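Local coordinates for protein PrgZ (Enterococcus faecalis, PDB 4FAJ) that acts as a membrane-anchored extracellular receptor for peptide pheromone, a zinc-binding member of a solute-binding family generally assigned to peptide transport, at residues A[74-79]-A[152-157]; A[90-95]-A[104-109]; A[117-122]-A[196-201]; A[130-135]-A[233-238]. All coordinates share one frame; numbering follows the deposited sequence.

Contacts 1, 2 and 4 are linked by direct touches, whereas contact 3 touches none of the others, though its nearest atoms come to about 6 Å from contact 2. Contact 2 is nested along the chain inside the loop closed by contact 1, and the two meet where Pro75 CG lies 3.8 Å from Met91 SD. Contacts 2 and 4, with centres 13 Å apart, are joined by probable hydrogen bonds: Gly237 N to Val90 O at 2.9 Å and Glu92 N to Asn236 OD1 at 3.0 Å. Contact 1 reaches the bound peptide through Val79; in contact 2 the Glu92 side chain comes within about 8 Å of a zinc ion.

Contact 1: residues A[74-79]-A[152-157]; sequences DPATAV and PKTVSP
Ser156 reaches across to Ala76 with the one hydrogen bond between 74-79 and 152-157: OG donates to Ala76 O over a short 2.6 Å. The hydroxyl arrives in the plane of that carbonyl at a C=O...OG angle of 157°. Setting OG anti to the backbone N of Ser156 (chi1 174°) points it at Ala76 O, and Asn158 N donates to the same OG. Polar bonds inside 74-79 shape the receiving loop. Ala76 N donates to Asp74 OD1 at 3.1 Å, coming from above the carboxylate plane, and so closes an Asx turn. Asp74 O is gripped twice, by Thr77 N at 2.8 Å and Ala78 N at 2.9 Å. The other carboxylate oxygen, OD2, forms a salt bridge with Arg148, whose carbonyl also accepts from Thr154 OG1, tying both loops to helix 139-150. Packing supplies the remainder. The Pro157 ring lies alongside the turn, with CG 3.6 Å from Thr77 O and CD 3.8 Å from Ala76 O, while the same CG sits 4.3 Å from Val79 CB. The methyls Ala76 CB and Thr154 CG2 approach to 4.4 Å. Val79, at the end of the loop that begins with the Asx turn, makes backbone hydrogen bonds and apolar packing to the bound peptide, so the contact borders the peptide site of this family 5 solute-binding protein.

Contact 2: residues A[90-95]-A[104-109]; sequences VMEGLY and QPAIAA
Leu94 and Tyr95 meet 104-109 in a backbone-bonded, buried contact at the base of the two-stranded antiparallel hairpin of strands 95-97 and 103-105, just after helix 81-90. Tyr95 and Pro105 form a non-hydrogen-bonded antiparallel pair. Beyond it the chain of 106-108 curls round one carbonyl: Leu94 O accepts from Ala106 N at 2.9 Å, tilted from the carbonyl plane, and from Ala108 N at 3.0 Å, in plane on a lone pair. Ile107 N turns to Gly93 O instead, at 3.1 Å with a nearly straight N-H...O angle of 161°. The Tyr95 ring flanks these backbone bonds. Its CZ is 3.6 Å from Ala108 CB, approached obliquely, while Gln104 O lies at the ring edge and the phenol OH bonds Gly110 O. On the other flank, the Glu92 and Ile107 side chains run antiparallel past one another, Glu92 OE1 3.5 Å from Ile107 CG1. Glu92 CG is anti to its backbone N (chi1 -176°) and the chain runs on extended, which lays CG and CD against Ala106 CB. The buried carboxylate is well supplied with partners: OE1 accepts from Trp262 NE1, while OE2 bonds Tyr261 OH and forms a salt bridge with Arg96. Such surroundings would tend to keep Glu92 ionised and its orientation fixed.

Contact 3: residues A[117-122]-A[196-201]; sequences NGKTYT and VEPTPY
The Lys119 chain runs alongside the Pro198 ring, both heading in one direction. From CB, the chain sets out with CG anti to the carbonyl carbon (chi1 -61°), which carries CG over to Pro198 CD at 4.1 Å and equally near Glu197 C. One methylene further, CD reaches Val196 O at 3.5 Å and lies 4.0 Å from Glu197 CA. Bends at chi3 and chi4 then swing CE and NZ back from 196-201, leaving 5.5 Å between NZ and Val196 O; within this contact the lysine therefore works through its aliphatic part. Next to it, Pro198 CG touches Asn117 O at 3.6 Å, and Gly118 brings its backbone up to Pro198 CA. The polar half of the contact runs through water. Water 1 donates to Gly118 O at 2.7 Å, accepts from Thr199 N at 2.9 Å and also bonds Tyr121 OH. A second water joins the same phenol oxygen to Pro200 O. Both waters lie in the plane of the Tyr121 ring at its edge, so the hydroxyl is held between them. Thr199 OG1 donates back to Glu197 O at 2.8 Å, from above the carbonyl plane, closing a local bond across Pro198. Lys119 and Thr120 form a classic beta bulge opposite Ser115 in strand 113-115, at the start of strand 120-124, which pairs antiparallel with strand 190-194. The loop leaving 190-194 packs against 117-119 and the Tyr121 hydroxyl before Tyr201, at the N-cap position of helix 202-205, whose Phe202 meets the Tyr121 ring edge-to-face.

Contact 4: residues A[130-135]-A[233-238]; sequences KWSDGT and IVTNGA
Trp131 and Ser132 press a type I beta turn, Trp131 to Gly134, against the loop segment 233-238 that leads into strand 239-243. Ser132 N donates to Thr235 O at 2.8 Å with a C=O...N angle of 165°, almost in line with the carbonyl. Within the turn Gly134 N returns to Trp131 O, and Asp133 OD1 accepts from Thr135 N at 3.1 Å on its anti side, an Asx turn, and from Thr135 OG1 at 2.7 Å on its syn side. Asp133 OD2 is taken by Gln215, so both carboxylate oxygens are engaged. Packing is led by the indole. Thr235 O lies in the ring plane at its edge, 3.6 Å from Trp131 CE3. The same Trp131 CE3 meets Asn236 CB at 3.7 Å, and Val234 CG1 lies 4.0 Å from Trp131 CE3. The Trp131 ring and Asn236 amide cross at a slant, their planes 27° apart. Farther out, Trp131 NE1 donates to Asp141 of helix 139-150, fixing the indole from its other end, while the Asn236 amide oxygen is engaged by contact 2. These bonds connect the turn to helix 139-150 and to the loop before strand 239-243. Water adds a last tie: Ser132 OG, placed between its backbone N and carbonyl carbon (chi1 68°), bonds water 3 at 2.7 Å, and that water accepts a weak bond from Thr235 N.

Contact 1: residues A[74-79]-A[152-157]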
loop_
_atom_site.group_PDB
_atom_site.type_symbol
_atom_site.label_atom_id
_atom_site.label_comp_id
_atom_site.label_asym_id
_atom_site.label_seq_id
_atom_site.Cartn_x
_atom_site.Cartn_y
_atom_site.Cartn_z
ATOM N N ASP A 74 -2.156 1.775 14.494
ATOM C CA ASP A 74 -2.100 3.235 14.603
ATOM C C ASP A 74 -2.103 3.868 13.204
ATOM O O ASP A 74 -1.161 3.673 12.426
ATOM C CB ASP A 74 -0.850 3.648 15.376
ATOM C CG ASP A 74 -0.751 5.160 15.613
ATOM O OD1 ASP A 74 -1.626 5.947 15.179
ATOM O OD2 ASP A 74 0.245 5.569 16.244
ATOM N N PRO A 75 -3.145 4.663 12.892
ATOM C CA PRO A 75 -3.206 5.392 11.621
ATOM C C PRO A 75 -1.905 6.096 11.229
ATOM O O PRO A 75 -1.549 6.149 10.050
ATOM C CB PRO A 75 -4.303 6.440 11.881
ATOM C CG PRO A 75 -5.215 5.783 12.828
ATOM C CD PRO A 75 -4.320 4.962 13.739
ATOM N N ALA A 76 -1.214 6.660 12.208
ATOM C CA ALA A 76 0.009 7.397 11.941
ATOM C C ALA A 76 1.137 6.500 11.434
ATOM O O ALA A 76 1.986 6.971 10.692
ATOM C CB ALA A 76 0.457 8.170 13.188
ATOM N N THR A 77 1.150 5.222 11.813
ATOM C CA THR A 77 2.264 4.331 11.477
ATOM C C THR A 77 1.930 3.188 10.515
ATOM O O THR A 77 2.848 2.568 9.991
ATOM C CB THR A 77 2.892 3.699 12.738
ATOM O OG1 THR A 77 1.960 2.784 13.333
ATOM C CG2 THR A 77 3.305 4.791 13.746
ATOM N N ALA A 78 0.644 2.916 10.279
ATOM C CA ALA A 78 0.232 1.813 9.415
ATOM C C ALA A 78 0.493 2.121 7.925
ATOM O O ALA A 78 0.014 3.123 7.396
ATOM C CB ALA A 78 -1.237 1.486 9.637
ATOM N N VAL A 79 1.254 1.250 7.271
ATOM C CA VAL A 79 1.604 1.409 5.858
ATOM C C VAL A 79 1.503 0.127 5.000
ATOM O O VAL A 79 1.647 0.193 3.767
ATOM C CB VAL A 79 3.020 2.019 5.736
ATOM C CG1 VAL A 79 4.097 0.985 6.029
ATOM C CG2 VAL A 79 3.209 2.634 4.366
ATOM N N PRO A 152 8.008 15.483 13.395
ATOM C CA PRO A 152 9.169 14.639 13.105
ATOM C C PRO A 152 9.463 13.633 14.213
ATOM O O PRO A 152 10.004 12.568 13.933
ATOM C CB PRO A 152 10.321 15.650 12.974
ATOM C CG PRO A 152 9.670 16.919 12.628
ATOM C CD PRO A 152 8.354 16.913 13.335
ATOM N N LYS A 153 9.091 13.972 15.450
ATOM C CA LYS A 153 9.219 13.064 16.598
ATOM C C LYS A 153 8.450 11.762 16.428
ATOM O O LYS A 153 8.837 10.744 16.987
ATOM C CB LYS A 153 8.762 13.750 17.892
ATOM C CG LYS A 153 9.770 14.740 18.464
ATOM C CD LYS A 153 9.182 15.549 19.626
ATOM C CE LYS A 153 10.271 16.251 20.446
ATOM N NZ LYS A 153 11.271 16.960 19.583
ATOM N N THR A 154 7.357 11.797 15.669
ATOM C CA THR A 154 6.571 10.599 15.391
ATOM C C THR A 154 7.271 9.648 14.414
ATOM O O THR A 154 7.029 8.441 14.444
ATOM C CB THR A 154 5.177 10.978 14.825
ATOM O OG1 THR A 154 4.528 11.881 15.731
ATOM C CG2 THR A 154 4.305 9.742 14.619
ATOM N N VAL A 155 8.125 10.194 13.549
ATOM C CA VAL A 155 8.814 9.419 12.516
ATOM C C VAL A 155 7.824 8.595 11.684
ATOM O O VAL A 155 8.018 7.399 11.434
ATOM C CB VAL A 155 9.909 8.502 13.125
ATOM C CG1 VAL A 155 10.853 8.014 12.036
ATOM C CG2 VAL A 155 10.689 9.245 14.202
ATOM N N SER A 156 6.750 9.247 11.251
ATOM C CA SER A 156 5.699 8.556 10.521
ATOM C C SER A 156 6.145 8.229 9.110
ATOM O O SER A 156 6.615 9.112 8.395
ATOM C CB SER A 156 4.433 9.411 10.452
ATOM O OG SER A 156 3.464 8.805 9.628
ATOM N N PRO A 157 5.958 6.967 8.685
ATOM C CA PRO A 157 6.195 6.641 7.292
ATOM C C PRO A 157 5.163 7.272 6.347
ATOM O O PRO A 157 5.310 7.150 5.126
ATOM C CB PRO A 157 6.050 5.120 7.265
ATOM C CG PRO A 157 5.063 4.837 8.330
ATOM C CD PRO A 157 5.330 5.849 9.408
#

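Contact 2: residues A[90-95]-A[104-109]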
loop_
_atom_site.group_PDB
_atom_site.type_symbol
_atom_site.label_atom_id
_atom_site.label_comp_id
_atom_site.label_asym_id
_atom_site.label_seq_id
_atom_site.Cartn_x
_atom_site.Cartn_y
_atom_site.Cartn_z
ATOM N N VAL A 90 -12.177 -1.378 11.334
ATOM C CA VAL A 90 -12.400 -1.043 12.744
ATOM C C VAL A 90 -12.355 0.461 13.020
ATOM O O VAL A 90 -12.789 0.906 14.080
ATOM C CB VAL A 90 -11.487 -1.857 13.730
ATOM C CG1 VAL A 90 -11.732 -3.362 13.562
ATOM C CG2 VAL A 90 -10.001 -1.498 13.556
ATOM N N MET A 91 -11.879 1.248 12.052
ATOM C CA MET A 91 -11.891 2.698 12.144
ATOM C C MET A 91 -12.590 3.301 10.917
ATOM O O MET A 91 -13.047 2.575 10.025
ATOM C CB MET A 91 -10.465 3.253 12.284
ATOM C CG MET A 91 -9.777 2.846 13.567
ATOM S SD MET A 91 -8.305 3.801 13.915
ATOM C CE MET A 91 -8.987 5.345 14.543
ATOM N N GLU A 92 -12.707 4.622 10.912
ATOM C CA GLU A 92 -13.346 5.363 9.820
ATOM C C GLU A 92 -12.781 6.776 9.770
ATOM O O GLU A 92 -12.398 7.335 10.797
ATOM C CB GLU A 92 -14.859 5.425 10.043
ATOM C CG GLU A 92 -15.623 6.085 8.905
ATOM C CD GLU A 92 -17.111 6.058 9.117
ATOM O OE1 GLU A 92 -17.603 6.713 10.072
ATOM O OE2 GLU A 92 -17.788 5.390 8.314
ATOM N N GLY A 93 -12.707 7.332 8.567
ATOM C CA GLY A 93 -12.227 8.691 8.351
ATOM C C GLY A 93 -13.324 9.611 7.840
ATOM O O GLY A 93 -14.518 9.272 7.867
ATOM N N LEU A 94 -12.921 10.787 7.386
ATOM C CA LEU A 94 -13.879 11.776 6.901
ATOM C C LEU A 94 -14.666 11.263 5.693
ATOM O O LEU A 94 -15.872 11.532 5.575
ATOM C CB LEU A 94 -13.176 13.080 6.550
ATOM C CG LEU A 94 -12.620 13.862 7.748
ATOM C CD1 LEU A 94 -11.719 14.987 7.276
ATOM C CD2 LEU A 94 -13.744 14.403 8.626
ATOM N N TYR A 95 -13.960 10.554 4.806
ATOM C CA TYR A 95 -14.533 9.961 3.599
ATOM C C TYR A 95 -14.163 8.470 3.500
ATOM O O TYR A 95 -13.184 8.002 4.105
ATOM C CB TYR A 95 -14.088 10.745 2.338
ATOM C CG TYR A 95 -14.453 12.191 2.455
ATOM C CD1 TYR A 95 -15.719 12.632 2.091
ATOM C CD2 TYR A 95 -13.581 13.107 3.037
ATOM C CE1 TYR A 95 -16.088 13.942 2.260
ATOM C CE2 TYR A 95 -13.948 14.430 3.210
ATOM C CZ TYR A 95 -15.196 14.840 2.822
ATOM O OH TYR A 95 -15.587 16.135 2.996
ATOM N N GLN A 104 -16.718 9.206 -0.654
ATOM C CA GLN A 104 -18.066 9.621 -0.268
ATOM C C GLN A 104 -18.066 9.953 1.230
ATOM O O GLN A 104 -17.252 9.397 1.983
ATOM C CB GLN A 104 -19.076 8.503 -0.570
ATOM C CG GLN A 104 -19.210 8.149 -2.043
ATOM C CD GLN A 104 -19.706 9.315 -2.892
ATOM O OE1 GLN A 104 -20.417 10.198 -2.408
ATOM N NE2 GLN A 104 -19.321 9.326 -4.158
ATOM N N PRO A 105 -18.955 10.872 1.671
ATOM C CA PRO A 105 -18.995 11.310 3.079
ATOM C C PRO A 105 -19.183 10.167 4.087
ATOM O O PRO A 105 -20.106 9.362 3.951
ATOM C CB PRO A 105 -20.199 12.262 3.113
ATOM C CG PRO A 105 -20.232 12.851 1.760
ATOM C CD PRO A 105 -19.799 11.735 0.820
ATOM N N ALA A 106 -18.272 10.078 5.052
ATOM C CA ALA A 106 -18.323 9.049 6.095
ATOM C C ALA A 106 -18.515 9.781 7.428
ATOM O O ALA A 106 -19.649 10.049 7.808
ATOM C CB ALA A 106 -17.064 8.188 6.071
ATOM N N ILE A 107 -17.433 10.169 8.102
ATOM C CA ILE A 107 -17.554 11.049 9.277
ATOM C C ILE A 107 -17.963 12.472 8.860
ATOM O O ILE A 107 -18.695 13.141 9.580
ATOM C CB ILE A 107 -16.253 11.075 10.120
ATOM C CG1 ILE A 107 -16.032 9.707 10.775
ATOM C CG2 ILE A 107 -16.303 12.164 11.214
ATOM C CD1 ILE A 107 -14.664 9.533 11.379
ATOM N N ALA A 108 -17.463 12.931 7.712
ATOM C CA ALA A 108 -17.888 14.197 7.125
ATOM C C ALA A 108 -19.365 14.128 6.709
ATOM O O ALA A 108 -19.828 13.100 6.211
ATOM C CB ALA A 108 -17.007 14.546 5.914
ATOM N N ALA A 109 -20.095 15.227 6.900
ATOM C CA ALA A 109 -21.510 15.281 6.536
ATOM C C ALA A 109 -21.750 15.548 5.053
ATOM O O ALA A 109 -22.875 15.426 4.567
ATOM C CB ALA A 109 -22.245 16.325 7.379
#

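Contact 3: residues A[117-122]-A[196-201]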
loop_
_atom_site.group_PDB
_atom_site.type_symbol
_atom_site.label_atom_id
_atom_site.label_comp_id
_atom_site.label_asym_id
_atom_site.label_seq_id
_atom_site.Cartn_x
_atom_site.Cartn_y
_atom_site.Cartn_z
ATOM N N ASN A 117 -9.751 30.097 -4.431
ATOM C CA ASN A 117 -9.138 29.614 -5.667
ATOM C C ASN A 117 -8.642 28.168 -5.540
ATOM O O ASN A 117 -7.498 27.852 -5.866
ATOM C CB ASN A 117 -8.005 30.552 -6.093
ATOM C CG ASN A 117 -8.485 31.970 -6.346
ATOM O OD1 ASN A 117 -7.937 32.934 -5.799
ATOM N ND2 ASN A 117 -9.516 32.107 -7.172
ATOM N N GLY A 118 -9.518 27.302 -5.050
ATOM C CA GLY A 118 -9.207 25.883 -4.897
ATOM C C GLY A 118 -8.270 25.483 -3.768
ATOM O O GLY A 118 -7.867 24.318 -3.698
ATOM N N LYS A 119 -7.919 26.415 -2.879
ATOM C CA LYS A 119 -6.924 26.134 -1.826
ATOM C C LYS A 119 -7.448 25.930 -0.392
ATOM O O LYS A 119 -6.735 25.362 0.440
ATOM C CB LYS A 119 -5.842 27.219 -1.807
ATOM C CG LYS A 119 -5.060 27.330 -3.111
ATOM C CD LYS A 119 -3.748 28.084 -2.946
ATOM C CE LYS A 119 -3.948 29.519 -2.534
ATOM N NZ LYS A 119 -4.601 30.313 -3.600
ATOM N N THR A 120 -8.659 26.391 -0.092
ATOM C CA THR A 120 -9.242 26.220 1.246
ATOM C C THR A 120 -10.396 25.222 1.210
ATOM O O THR A 120 -11.324 25.376 0.419
ATOM C CB THR A 120 -9.723 27.568 1.826
ATOM O OG1 THR A 120 -8.622 28.490 1.855
ATOM C CG2 THR A 120 -10.283 27.399 3.241
ATOM N N TYR A 121 -10.314 24.200 2.062
ATOM C CA TYR A 121 -11.336 23.165 2.190
ATOM C C TYR A 121 -12.017 23.304 3.548
ATOM O O TYR A 121 -11.342 23.283 4.578
ATOM C CB TYR A 121 -10.708 21.772 2.106
ATOM C CG TYR A 121 -10.355 21.321 0.705
ATOM C CD1 TYR A 121 -9.481 22.062 -0.093
ATOM C CD2 TYR A 121 -10.883 20.150 0.180
ATOM C CE1 TYR A 121 -9.149 21.652 -1.379
ATOM C CE2 TYR A 121 -10.558 19.732 -1.108
ATOM C CZ TYR A 121 -9.693 20.487 -1.880
ATOM O OH TYR A 121 -9.369 20.067 -3.153
ATOM N N THR A 122 -13.339 23.441 3.545
ATOM C CA THR A 122 -14.127 23.487 4.773
ATOM C C THR A 122 -15.030 22.267 4.836
ATOM O O THR A 122 -15.753 21.974 3.884
ATOM C CB THR A 122 -14.967 24.781 4.874
ATOM O OG1 THR A 122 -14.081 25.908 4.882
ATOM C CG2 THR A 122 -15.811 24.798 6.156
ATOM N N VAL A 196 -1.270 24.237 -0.277
ATOM C CA VAL A 196 -0.270 25.065 -0.937
ATOM C C VAL A 196 -0.770 25.483 -2.320
ATOM O O VAL A 196 -0.617 26.634 -2.714
ATOM C CB VAL A 196 1.080 24.348 -1.019
ATOM C CG1 VAL A 196 2.070 25.139 -1.889
ATOM C CG2 VAL A 196 1.637 24.155 0.385
ATOM N N GLU A 197 -1.401 24.556 -3.032
ATOM C CA GLU A 197 -1.942 24.828 -4.363
ATOM C C GLU A 197 -3.170 23.943 -4.581
ATOM O O GLU A 197 -3.394 23.014 -3.806
ATOM C CB GLU A 197 -0.882 24.515 -5.420
ATOM C CG GLU A 197 -0.397 23.071 -5.379
ATOM C CD GLU A 197 0.615 22.744 -6.469
ATOM O OE1 GLU A 197 1.371 23.649 -6.895
ATOM O OE2 GLU A 197 0.655 21.568 -6.893
ATOM N N PRO A 198 -3.954 24.210 -5.642
ATOM C CA PRO A 198 -5.106 23.355 -5.911
ATOM C C PRO A 198 -4.661 21.925 -6.156
ATOM O O PRO A 198 -3.702 21.683 -6.895
ATOM C CB PRO A 198 -5.720 23.969 -7.177
ATOM C CG PRO A 198 -5.286 25.371 -7.158
ATOM C CD PRO A 198 -3.921 25.379 -6.540
ATOM N N THR A 199 -5.336 20.992 -5.503
ATOM C CA THR A 199 -4.924 19.606 -5.503
ATOM C C THR A 199 -6.168 18.743 -5.746
ATOM O O THR A 199 -6.912 18.447 -4.805
ATOM C CB THR A 199 -4.236 19.232 -4.165
ATOM O OG1 THR A 199 -3.210 20.195 -3.839
ATOM C CG2 THR A 199 -3.636 17.852 -4.252
ATOM N N PRO A 200 -6.390 18.330 -7.009
ATOM C CA PRO A 200 -7.608 17.611 -7.399
ATOM C C PRO A 200 -7.908 16.338 -6.623
ATOM O O PRO A 200 -9.083 16.008 -6.449
ATOM C CB PRO A 200 -7.363 17.275 -8.872
ATOM C CG PRO A 200 -6.424 18.292 -9.332
ATOM C CD PRO A 200 -5.537 18.607 -8.177
ATOM N N TYR A 201 -6.867 15.632 -6.181
ATOM C CA TYR A 201 -7.023 14.385 -5.433
ATOM C C TYR A 201 -7.052 14.555 -3.900
ATOM O O TYR A 201 -7.023 13.553 -3.168
ATOM C CB TYR A 201 -5.931 13.365 -5.836
ATOM C CG TYR A 201 -4.517 13.911 -5.734
ATOM C CD1 TYR A 201 -3.864 14.422 -6.855
ATOM C CD2 TYR A 201 -3.856 13.943 -4.516
ATOM C CE1 TYR A 201 -2.582 14.939 -6.763
ATOM C CE2 TYR A 201 -2.594 14.451 -4.411
ATOM C CZ TYR A 201 -1.957 14.954 -5.533
ATOM O OH TYR A 201 -0.694 15.453 -5.411
HETATM O O HOH W 1 -7.951 21.842 -4.686
HETATM O O HOH W 2 -10.090 17.474 -3.819
#

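Contact 4: residues A[130-135]-A[233-238]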
loop_
_atom_site.group_PDB
_atom_site.type_symbol
_atom_site.label_atom_id
_atom_site.label_comp_id
_atom_site.label_asym_id
_atom_site.label_seq_id
_atom_site.Cartn_x
_atom_site.Cartn_y
_atom_site.Cartn_z
ATOM N N LYS A 130 -19.246 9.039 16.484
ATOM C CA LYS A 130 -18.776 8.667 17.833
ATOM C C LYS A 130 -17.597 7.681 17.864
ATOM O O LYS A 130 -17.468 6.802 16.992
ATOM C CB LYS A 130 -19.919 8.041 18.645
ATOM C CG LYS A 130 -21.027 8.995 19.038
ATOM C CD LYS A 130 -22.204 8.253 19.656
ATOM C CE LYS A 130 -23.328 9.219 20.010
ATOM N NZ LYS A 130 -24.506 8.529 20.628
ATOM N N TRP A 131 -16.764 7.832 18.893
ATOM C CA TRP A 131 -15.780 6.819 19.289
ATOM C C TRP A 131 -16.500 5.611 19.878
ATOM O O TRP A 131 -17.653 5.712 20.303
ATOM C CB TRP A 131 -14.807 7.408 20.324
ATOM C CG TRP A 131 -13.997 8.522 19.731
ATOM C CD1 TRP A 131 -14.136 9.864 19.961
ATOM C CD2 TRP A 131 -12.958 8.384 18.766
ATOM N NE1 TRP A 131 -13.233 10.571 19.202
ATOM C CE2 TRP A 131 -12.500 9.686 18.454
ATOM C CE3 TRP A 131 -12.365 7.293 18.138
ATOM C CZ2 TRP A 131 -11.469 9.915 17.544
ATOM C CZ3 TRP A 131 -11.344 7.519 17.231
ATOM C CH2 TRP A 131 -10.901 8.822 16.945
ATOM N N SER A 132 -15.819 4.469 19.911
ATOM C CA SER A 132 -16.402 3.239 20.459
ATOM C C SER A 132 -16.853 3.354 21.923
ATOM O O SER A 132 -17.700 2.575 22.366
ATOM C CB SER A 132 -15.419 2.072 20.328
ATOM O OG SER A 132 -14.293 2.256 21.166
ATOM N N ASP A 133 -16.292 4.313 22.663
ATOM C CA ASP A 133 -16.711 4.584 24.044
ATOM C C ASP A 133 -17.920 5.517 24.150
ATOM O O ASP A 133 -18.268 5.944 25.245
ATOM C CB ASP A 133 -15.543 5.126 24.895
ATOM C CG ASP A 133 -15.023 6.478 24.422
ATOM O OD1 ASP A 133 -15.656 7.115 23.553
ATOM O OD2 ASP A 133 -13.948 6.899 24.918
ATOM N N GLY A 134 -18.537 5.861 23.020
ATOM C CA GLY A 134 -19.760 6.656 23.029
ATOM C C GLY A 134 -19.553 8.160 22.940
ATOM O O GLY A 134 -20.526 8.906 22.778
ATOM N N THR A 135 -18.299 8.614 23.020
ATOM C CA THR A 135 -18.007 10.046 23.011
ATOM C C THR A 135 -17.933 10.576 21.586
ATOM O O THR A 135 -17.649 9.828 20.641
ATOM C CB THR A 135 -16.703 10.386 23.776
ATOM O OG1 THR A 135 -15.578 9.767 23.142
ATOM C CG2 THR A 135 -16.802 9.925 25.241
ATOM N N ILE A 233 -5.811 1.129 22.100
ATOM C CA ILE A 233 -6.428 1.895 21.006
ATOM C C ILE A 233 -7.878 2.207 21.362
ATOM O O ILE A 233 -8.482 1.518 22.181
ATOM C CB ILE A 233 -6.389 1.126 19.655
ATOM C CG1 ILE A 233 -7.112 -0.219 19.760
ATOM C CG2 ILE A 233 -4.952 0.887 19.205
ATOM C CD1 ILE A 233 -7.208 -0.980 18.429
ATOM N N VAL A 234 -8.414 3.256 20.741
ATOM C CA VAL A 234 -9.837 3.563 20.777
ATOM C C VAL A 234 -10.249 3.814 19.331
ATOM O O VAL A 234 -9.699 4.694 18.659
ATOM C CB VAL A 234 -10.155 4.797 21.652
ATOM C CG1 VAL A 234 -11.609 5.237 21.468
ATOM C CG2 VAL A 234 -9.902 4.480 23.123
ATOM N N THR A 235 -11.191 3.020 18.844
ATOM C CA THR A 235 -11.551 3.029 17.431
ATOM C C THR A 235 -12.968 3.561 17.223
ATOM O O THR A 235 -13.662 3.882 18.187
ATOM C CB THR A 235 -11.401 1.629 16.832
ATOM O OG1 THR A 235 -12.331 0.737 17.456
ATOM C CG2 THR A 235 -9.967 1.128 17.020
ATOM N N ASN A 236 -13.382 3.684 15.966
ATOM C CA ASN A 236 -14.643 4.364 15.651
ATOM C C ASN A 236 -15.386 3.838 14.431
ATOM O O ASN A 236 -16.231 4.553 13.870
ATOM C CB ASN A 236 -14.358 5.851 15.418
ATOM C CG ASN A 236 -13.466 6.087 14.207
ATOM O OD1 ASN A 236 -12.683 5.215 13.821
ATOM N ND2 ASN A 236 -13.582 7.267 13.599
ATOM N N GLY A 237 -15.089 2.608 14.016
ATOM C CA GLY A 237 -15.589 2.074 12.758
ATOM C C GLY A 237 -16.753 1.112 12.871
ATOM O O GLY A 237 -17.362 0.972 13.921
ATOM N N ALA A 238 -17.049 0.458 11.758
ATOM C CA ALA A 238 -18.164 -0.480 11.660
ATOM C C ALA A 238 -18.024 -1.646 12.632
ATOM O O ALA A 238 -19.022 -2.174 13.134
ATOM C CB ALA A 238 -18.275 -0.994 10.230
HETATM O O HOH W 3 -12.344 0.421 20.710
#